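Local coordinates for protein YHDH (Escherichia coli, PDB 1O89) that probably catalyses the NADPH-dependent reduction of acrylyl-CoA to propanoyl-CoA and works as a homodimer, at residues R215-P218 against R219-A223. Sequence-based numbering, arbitrary orientation.
Sequences RVLP and RDEFA
Leu217 meets Phe222 where the chain passes from strand 213-218, an edge strand of the Rossmann-type nucleotide-binding sheet within this chain, into the 3-10 segment 219-221. The two side chains cross at about a right angle: Leu217 CD1 lies 3.7 Å from Phe222 CZ, at the rim of the ring and near its plane. Leu217 CB, 3.8 Å from Phe222 CE1, also approaches this edge, in the plane of the ring. Phe222 has CG anti to its carbonyl carbon (chi1 -70°), which turns the ring back toward Leu217 and Pro218 and brings CD1 to 3.4 Å from Pro218 O, again at the edge. The Phe222 side chain also touches Val198 of the adjacent strand 195-199 and Val244, Lys247 and Val248 of helix 242-250. Were Phe222 replaced by alanine, Leu217 CD1 would probably lose its aromatic neighbour and a gap would be likely to open between the turn and that helix.

A weak hydrogen bond from Glu221 N to Pro218 O (3.4 Å, 155°) spans the turn, and Phe222 N bonds Arg219 O at 3.1 Å. Arg219 is an NADP(+)-binding residue close to Gly200 of the same site; its chain, bent at chi2 and chi3, places NH1 3.2 Å from Asp220 OD1 in a salt bridge. Glu221, extended beyond CG, slants across the proline ring, with OE2 3.6 Å from Pro218 CG.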
loop_
_atom_site.group_PDB
_atom_site.type_symbol
_atom_site.label_atom_id
_atom_site.label_comp_id
_atom_site.label_asym_id
_atom_site.label_seq_id
_atom_site.Cartn_x
_atom_site.Cartn_y
_atom_site.Cartn_z
ATOM N N ARG A 215 21.886 10.973 8.209
ATOM C CA ARG A 215 21.433 11.766 9.356
ATOM C C ARG A 215 20.492 10.973 10.255
ATOM O O ARG A 215 19.883 9.985 9.832
ATOM C CB ARG A 215 20.778 13.091 8.917
ATOM C CG ARG A 215 20.425 13.180 7.435
ATOM C CD ARG A 215 19.850 14.517 7.009
ATOM N NE ARG A 215 18.494 14.398 6.472
ATOM C CZ ARG A 215 17.391 14.878 7.049
ATOM N NH1 ARG A 215 17.438 15.523 8.213
ATOM N NH2 ARG A 215 16.213 14.718 6.457
ATOM N N VAL A 216 20.387 11.421 11.500
ATOM C CA VAL A 216 19.582 10.751 12.508
ATOM C C VAL A 216 18.627 11.730 13.199
ATOM O O VAL A 216 19.059 12.712 13.801
ATOM C CB VAL A 216 20.469 10.077 13.569
ATOM C CG1 VAL A 216 19.603 9.360 14.622
ATOM C CG2 VAL A 216 21.481 9.114 12.912
ATOM N N LEU A 217 17.332 11.439 13.117
ATOM C CA LEU A 217 16.293 12.243 13.743
ATOM C C LEU A 217 15.752 11.564 15.012
ATOM O O LEU A 217 15.728 10.338 15.092
ATOM C CB LEU A 217 15.159 12.452 12.733
ATOM C CG LEU A 217 15.600 12.927 11.342
ATOM C CD1 LEU A 217 14.412 13.105 10.428
ATOM C CD2 LEU A 217 16.397 14.219 11.446
ATOM N N PRO A 218 15.316 12.346 16.003
ATOM C CA PRO A 218 14.638 11.778 17.178
ATOM C C PRO A 218 13.205 11.306 16.883
ATOM O O PRO A 218 12.517 11.889 16.040
ATOM C CB PRO A 218 14.638 12.939 18.190
ATOM C CG PRO A 218 14.764 14.183 17.376
ATOM C CD PRO A 218 15.454 13.810 16.096
ATOM N N ARG A 219 12.769 10.255 17.579
ATOM C CA ARG A 219 11.418 9.713 17.407
ATOM C C ARG A 219 10.338 10.689 17.876
ATOM O O ARG A 219 9.185 10.580 17.448
ATOM C CB ARG A 219 11.264 8.383 18.162
ATOM C CG ARG A 219 10.041 7.528 17.735
ATOM C CD ARG A 219 9.255 6.925 18.914
ATOM N NE ARG A 219 8.078 7.720 19.292
ATOM C CZ ARG A 219 7.962 8.504 20.380
ATOM N NH1 ARG A 219 8.956 8.655 21.255
ATOM N NH2 ARG A 219 6.825 9.160 20.591
ATOM N N ASP A 220 10.721 11.626 18.748
ATOM C CA ASP A 220 9.802 12.623 19.306
ATOM C C ASP A 220 9.226 13.575 18.256
ATOM O O ASP A 220 8.128 14.105 18.444
ATOM C CB ASP A 220 10.498 13.436 20.413
ATOM C CG ASP A 220 10.829 12.595 21.635
ATOM O OD1 ASP A 220 10.426 11.411 21.664
ATOM O OD2 ASP A 220 11.490 13.017 22.614
ATOM N N GLU A 221 9.963 13.783 17.161
ATOM C CA GLU A 221 9.523 14.647 16.060
ATOM C C GLU A 221 8.516 13.943 15.151
ATOM O O GLU A 221 7.893 14.583 14.306
ATOM C CB GLU A 221 10.717 15.098 15.210
ATOM C CG GLU A 221 11.624 16.137 15.852
ATOM C CD GLU A 221 12.912 16.371 15.071
ATOM O OE1 GLU A 221 13.046 15.819 13.954
ATOM O OE2 GLU A 221 13.794 17.105 15.577
ATOM N N PHE A 222 8.374 12.633 15.316
ATOM C CA PHE A 222 7.460 11.829 14.512
ATOM C C PHE A 222 6.228 11.438 15.323
ATOM O O PHE A 222 5.988 10.262 15.586
ATOM C CB PHE A 222 8.194 10.591 13.984
ATOM C CG PHE A 222 9.223 10.911 12.944
ATOM C CD1 PHE A 222 10.476 11.364 13.312
ATOM C CD2 PHE A 222 8.925 10.785 11.597
ATOM C CE1 PHE A 222 11.424 11.679 12.358
ATOM C CE2 PHE A 222 9.867 11.087 10.630
ATOM C CZ PHE A 222 11.119 11.538 11.009
ATOM N N ALA A 223 5.456 12.447 15.723
ATOM C CA ALA A 223 4.264 12.245 16.544
ATOM C C ALA A 223 3.032 12.755 15.793
ATOM O O ALA A 223 2.665 12.190 14.756
ATOM C CB ALA A 223 4.432 12.926 17.893
#